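Local coordinates for protein phage integrase (Pectobacterium atrosepticum, PDB 3JU0) that probably binds arm-type DNA sites through this N-terminal domain of a phage-type (tyrosine recombinase) integrase that takes part in DNA integration, at residues 62-67 with 86-92; 23-27 with 38-42. One frame throughout, in Å; residues are numbered along the deposited sequence.

Contact 1 of 2, residues 62-67 with 86-92; sequences ADARQR and QADNKTI
The C-terminal tail of the arm-binding domain, residues 86-92, runs back across the first turns of helix 61-76. D63 and R67, one turn apart on that helix, make the main polar contacts. D63 OD1 accepts the backbone N of I92 at 2.8 Å. The N-H meets the syn side of the carboxylate, 19° out of its plane. T91 is the N-cap of helix 92-95, with OG1 hydrogen-bonded to E94 N, so D63 sits at the start of that helix. D63 OD2 lies against T91 CB and also takes the backbone N of S60. R67 reaches the tail with a chain extended from CG to NE. Its NH2 donates to N89 O at 3.0 Å, with the acceptor 30° out of the guanidinium plane. Q86 O lies over one face of the guanidinium, 3.5 Å from CZ. That oxygen's hydrogen bonds come from N89 N and ND2; R67 offers it only a face. The NH1 of R67 turns to L53 O in the sheet. A water accepts R67 NE, and a second joins R67 O to Q86 NE2. A62 CB touches I92 CD1 at 3.7 Å, an apolar contact beside the D63 bond. D63 ties the start of helix 92-95 to helix 61-76, and its negative charge probably suits that helix end. R67 bridges tail and sheet, and L53 O and N89 O probably ease its buried charge.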
loop_
_atom_site.group_PDB
_atom_site.type_symbol
_atom_site.label_atom_id
_atom_site.label_comp_id
_atom_site.label_asym_id
_atom_site.label_seq_id
_atom_site.Cartn_x
_atom_site.Cartn_y
_atom_site.Cartn_z
ATOM N N ALA A 62 4.182 7.132 -4.837
ATOM C CA ALA A 62 5.283 7.582 -3.978
ATOM C C ALA A 62 4.928 7.537 -2.503
ATOM O O ALA A 62 5.747 7.116 -1.642
ATOM C CB ALA A 62 5.756 8.936 -4.380
ATOM N N ASP A 63 3.740 8.018 -2.157
ATOM C CA ASP A 63 3.273 7.962 -0.803
ATOM C C ASP A 63 3.179 6.500 -0.275
ATOM O O ASP A 63 3.566 6.185 0.851
ATOM C CB ASP A 63 1.887 8.562 -0.673
ATOM C CG ASP A 63 1.770 10.041 -0.959
ATOM O OD1 ASP A 63 2.687 10.819 -0.596
ATOM O OD2 ASP A 63 0.620 10.416 -1.453
ATOM N N ALA A 64 2.703 5.600 -1.108
ATOM C CA ALA A 64 2.558 4.217 -0.758
ATOM C C ALA A 64 3.924 3.563 -0.493
ATOM O O ALA A 64 4.077 2.841 0.470
ATOM C CB ALA A 64 1.818 3.455 -1.814
ATOM N N ARG A 65 4.903 3.873 -1.322
ATOM C CA ARG A 65 6.288 3.388 -1.113
ATOM C C ARG A 65 6.834 3.946 0.188
ATOM O O ARG A 65 7.536 3.206 0.907
ATOM C CB ARG A 65 7.176 3.687 -2.321
ATOM C CG ARG A 65 6.805 2.956 -3.554
ATOM C CD ARG A 65 7.584 3.372 -4.753
ATOM N NE ARG A 65 7.329 2.516 -5.883
ATOM C CZ ARG A 65 7.529 2.867 -7.143
ATOM N NH1 ARG A 65 7.942 4.078 -7.439
ATOM N NH2 ARG A 65 7.263 2.003 -8.077
ATOM N N GLN A 66 6.513 5.193 0.541
ATOM C CA GLN A 66 6.968 5.757 1.820
ATOM C C GLN A 66 6.357 5.033 2.989
ATOM O O GLN A 66 7.037 4.726 4.003
ATOM C CB GLN A 66 6.611 7.267 1.851
ATOM C CG GLN A 66 6.866 7.938 3.151
ATOM C CD GLN A 66 8.289 7.941 3.533
ATOM O OE1 GLN A 66 8.599 8.037 4.740
ATOM N NE2 GLN A 66 9.190 7.825 2.557
ATOM N N ARG A 67 5.069 4.718 2.875
ATOM C CA ARG A 67 4.356 3.991 3.941
ATOM C C ARG A 67 4.850 2.552 4.053
ATOM O O ARG A 67 4.989 2.015 5.136
ATOM C CB ARG A 67 2.835 4.004 3.738
ATOM C CG ARG A 67 2.240 5.450 3.891
ATOM C CD ARG A 67 0.782 5.442 3.693
ATOM N NE ARG A 67 0.335 6.853 3.840
ATOM C CZ ARG A 67 -0.915 7.208 4.086
ATOM N NH1 ARG A 67 -1.862 6.272 4.144
ATOM N NH2 ARG A 67 -1.229 8.494 4.281
ATOM N N GLN A 86 -2.013 4.674 9.755
ATOM C CA GLN A 86 -1.283 4.978 8.527
ATOM C C GLN A 86 -1.388 6.427 8.142
ATOM O O GLN A 86 -0.489 6.984 7.545
ATOM C CB GLN A 86 -1.787 4.099 7.352
ATOM C CG GLN A 86 -1.439 2.643 7.443
ATOM C CD GLN A 86 0.053 2.391 7.519
ATOM O OE1 GLN A 86 0.504 1.509 8.298
ATOM N NE2 GLN A 86 0.816 3.188 6.838
ATOM N N ALA A 87 -2.527 7.030 8.442
ATOM C CA ALA A 87 -2.722 8.440 8.177
ATOM C C ALA A 87 -1.755 9.390 8.840
ATOM O O ALA A 87 -1.571 10.529 8.405
ATOM C CB ALA A 87 -4.151 8.825 8.496
ATOM N N ASP A 88 -1.088 8.938 9.889
ATOM C CA ASP A 88 -0.066 9.780 10.478
ATOM C C ASP A 88 1.134 9.994 9.552
ATOM O O ASP A 88 1.970 10.903 9.761
ATOM C CB ASP A 88 0.328 9.155 11.817
ATOM C CG ASP A 88 -0.662 9.502 12.914
ATOM O OD1 ASP A 88 -1.559 10.328 12.659
ATOM O OD2 ASP A 88 -0.542 8.957 14.026
ATOM N N ASN A 89 1.255 9.147 8.520
ATOM C CA ASN A 89 2.189 9.386 7.452
ATOM C C ASN A 89 1.660 10.430 6.484
ATOM O O ASN A 89 0.832 10.150 5.637
ATOM C CB ASN A 89 2.411 8.103 6.651
ATOM C CG ASN A 89 3.140 7.048 7.429
ATOM O OD1 ASN A 89 4.350 7.172 7.694
ATOM N ND2 ASN A 89 2.450 5.977 7.719
ATOM N N LYS A 90 2.086 11.664 6.625
ATOM C CA LYS A 90 1.519 12.707 5.764
ATOM C C LYS A 90 1.881 12.438 4.325
ATOM O O LYS A 90 3.009 11.982 3.996
ATOM C CB LYS A 90 2.026 14.099 6.172
ATOM C CG LYS A 90 1.623 14.479 7.559
ATOM N N THR A 91 0.947 12.718 3.433
ATOM C CA THR A 91 1.199 12.475 2.028
ATOM C C THR A 91 1.892 13.663 1.390
ATOM O O THR A 91 1.981 14.753 1.968
ATOM C CB THR A 91 -0.091 12.246 1.238
ATOM O OG1 THR A 91 -0.894 13.443 1.321
ATOM C CG2 THR A 91 -0.848 11.052 1.735
ATOM N N ILE A 92 2.415 13.451 0.210
ATOM C CA ILE A 92 3.173 14.523 -0.422
ATOM C C ILE A 92 2.289 15.775 -0.599
ATOM O O ILE A 92 2.722 16.922 -0.285
ATOM C CB ILE A 92 3.822 14.060 -1.757
ATOM C CG1 ILE A 92 4.926 13.012 -1.528
ATOM C CG2 ILE A 92 4.346 15.301 -2.465
ATOM C CD1 ILE A 92 5.317 12.232 -2.772
HETATM O O HOH W 1 4.558 10.612 1.446
HETATM O O HOH W 2 3.391 2.761 7.334
HETATM O O HOH W 3 2.195 8.929 3.020
#

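Contact 2 of 2, residues 23-27 with 38-42; sequences GFGMH and WRLSY
G25 O accepts the backbone N of S41 at 2.8 Å in a nearly straight bond, 173° at the hydrogen. The CA of L40 also approaches this oxygen. Next along the strands, H27 and R39 form a hydrogen-bonded antiparallel pair: H27 N to R39 O is 2.9 Å, and R39 N to H27 O is 3.0 Å. M26 and L40 between these bonds are a non-hydrogen-bonded pair. Strands 26-30 and 36-44 are the central two of the arm-binding domain's four-stranded antiparallel sheet; in relatives such as lambda integrase, an arm-binding sheet enters the major groove of DNA. A type I' turn from G23 to M26 leads into strand 26-30 from strand 18-23. L40 CD1 packs under this turn, 3.6 Å from F24 O. On the same sheet face as L40, M26 has CG anti to its backbone N (chi1 -166°), and a bend at chi3 carries CE to W38 CE3 at 4.1 Å. Its sulfur makes an oblique Met-aromatic contact with the W38 six-membered ring. W38 NE1 is hydrogen-bonded to V59 O. The other face carries H27 and R39. R39 CB lies over the H27 ring in a CH-pi contact, 3.8 Å from the centroid and displaced toward the rim.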
loop_
_atom_site.group_PDB
_atom_site.type_symbol
_atom_site.label_atom_id
_atom_site.label_comp_id
_atom_site.label_asym_id
_atom_site.label_seq_id
_atom_site.Cartn_x
_atom_site.Cartn_y
_atom_site.Cartn_z
ATOM N N GLY A 23 6.570 -4.811 -5.866
ATOM C CA GLY A 23 7.831 -5.270 -5.277
ATOM C C GLY A 23 7.864 -5.010 -3.786
ATOM O O GLY A 23 7.063 -4.260 -3.248
ATOM N N PHE A 24 8.791 -5.692 -3.126
ATOM C CA PHE A 24 8.968 -5.606 -1.719
ATOM C C PHE A 24 7.713 -5.920 -0.933
ATOM O O PHE A 24 7.545 -5.454 0.202
ATOM C CB PHE A 24 9.580 -4.260 -1.347
ATOM C CG PHE A 24 10.849 -3.959 -2.048
ATOM C CD1 PHE A 24 10.867 -3.144 -3.153
ATOM C CD2 PHE A 24 12.048 -4.510 -1.583
ATOM C CE1 PHE A 24 12.038 -2.870 -3.815
ATOM C CE2 PHE A 24 13.228 -4.265 -2.260
ATOM C CZ PHE A 24 13.228 -3.409 -3.331
ATOM N N GLY A 25 6.795 -6.726 -1.468
ATOM C CA GLY A 25 5.610 -7.102 -0.723
ATOM C C GLY A 25 4.433 -6.189 -0.965
ATOM O O GLY A 25 3.350 -6.472 -0.496
ATOM N N MET A 26 4.679 -5.081 -1.644
ATOM C CA MET A 26 3.556 -4.104 -1.867
ATOM C C MET A 26 2.859 -4.286 -3.185
ATOM O O MET A 26 3.492 -4.558 -4.217
ATOM C CB MET A 26 4.035 -2.678 -1.730
ATOM C CG MET A 26 2.868 -1.741 -1.608
ATOM S SD MET A 26 3.351 -0.028 -1.405
ATOM C CE MET A 26 3.838 0.439 -3.076
ATOM N N HIS A 27 1.552 -4.136 -3.171
ATOM C CA HIS A 27 0.768 -4.226 -4.405
ATOM C C HIS A 27 -0.362 -3.228 -4.333
ATOM O O HIS A 27 -0.770 -2.760 -3.265
ATOM C CB HIS A 27 0.209 -5.602 -4.662
ATOM C CG HIS A 27 -0.675 -6.179 -3.613
ATOM N ND1 HIS A 27 -2.052 -6.066 -3.603
ATOM C CD2 HIS A 27 -0.365 -6.984 -2.587
ATOM C CE1 HIS A 27 -2.545 -6.736 -2.566
ATOM N NE2 HIS A 27 -1.542 -7.320 -1.953
ATOM N N TRP A 38 -3.858 0.288 -1.635
ATOM C CA TRP A 38 -2.450 -0.103 -1.427
ATOM C C TRP A 38 -2.381 -1.086 -0.271
ATOM O O TRP A 38 -2.944 -0.857 0.804
ATOM C CB TRP A 38 -1.597 1.079 -1.076
ATOM C CG TRP A 38 -1.519 2.137 -2.136
ATOM C CD1 TRP A 38 -2.104 3.360 -2.108
ATOM C CD2 TRP A 38 -0.859 2.022 -3.383
ATOM N NE1 TRP A 38 -1.787 4.047 -3.253
ATOM C CE2 TRP A 38 -1.007 3.251 -4.052
ATOM C CE3 TRP A 38 -0.121 1.000 -3.996
ATOM C CZ2 TRP A 38 -0.494 3.469 -5.361
ATOM C CZ3 TRP A 38 0.420 1.255 -5.283
ATOM C CH2 TRP A 38 0.242 2.478 -5.912
ATOM N N ARG A 39 -1.654 -2.160 -0.510
ATOM C CA ARG A 39 -1.505 -3.244 0.479
ATOM C C ARG A 39 -0.080 -3.712 0.575
ATOM O O ARG A 39 0.616 -3.796 -0.438
ATOM C CB ARG A 39 -2.359 -4.454 0.105
ATOM C CG ARG A 39 -3.839 -4.257 0.238
ATOM C CD ARG A 39 -4.289 -2.946 0.293
ATOM N NE ARG A 39 -5.514 -2.973 1.093
ATOM C CZ ARG A 39 -6.121 -1.929 1.646
ATOM N NH1 ARG A 39 -5.674 -0.575 1.617
ATOM N NH2 ARG A 39 -7.203 -2.283 2.247
ATOM N N LEU A 40 0.298 -4.110 1.781
ATOM C CA LEU A 40 1.624 -4.703 2.004
ATOM C C LEU A 40 1.463 -6.108 2.601
ATOM O O LEU A 40 0.840 -6.306 3.677
ATOM C CB LEU A 40 2.463 -3.850 2.972
ATOM C CG LEU A 40 3.819 -4.435 3.363
ATOM C CD1 LEU A 40 4.716 -4.464 2.128
ATOM C CD2 LEU A 40 4.455 -3.668 4.464
ATOM N N SER A 41 2.059 -7.096 1.950
ATOM C CA SER A 41 2.140 -8.440 2.517
ATOM C C SER A 41 3.399 -8.529 3.369
ATOM O O SER A 41 4.508 -8.103 2.935
ATOM C CB SER A 41 2.167 -9.412 1.352
ATOM O OG SER A 41 2.278 -10.756 1.794
ATOM N N TYR A 42 3.252 -9.086 4.562
ATOM C CA TYR A 42 4.409 -9.209 5.476
ATOM C C TYR A 42 4.201 -10.401 6.370
ATOM O O TYR A 42 3.047 -10.914 6.503
ATOM C CB TYR A 42 4.551 -7.934 6.299
ATOM C CG TYR A 42 3.482 -7.626 7.266
ATOM C CD1 TYR A 42 2.240 -7.063 6.870
ATOM C CD2 TYR A 42 3.621 -7.950 8.618
ATOM C CE1 TYR A 42 1.300 -6.803 7.767
ATOM C CE2 TYR A 42 2.681 -7.638 9.498
ATOM C CZ TYR A 42 1.486 -7.072 9.088
ATOM O OH TYR A 42 0.467 -6.819 10.036
#

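In the fold
Contact 2 joins the two central strands of the sheet, and contact 1 fastens the C-terminal tail to helix 61-76. Their centres are about 14 Å apart. The helix face at A64 and R65 connects them. A64 CB packs on W38 CD2 at 3.4 Å, and A64 O lies 3.5 Å from M26 SD. R65 CG meets M26 CE at 3.9 Å. The helix therefore stands between the sheet face bearing M26 and L40 and part of the tail. H27 and R39 lie on the other face. No DNA is present, but with one face covered by the helix, the H27 and R39 face is the likelier one to meet DNA, as in related arm-binding domains.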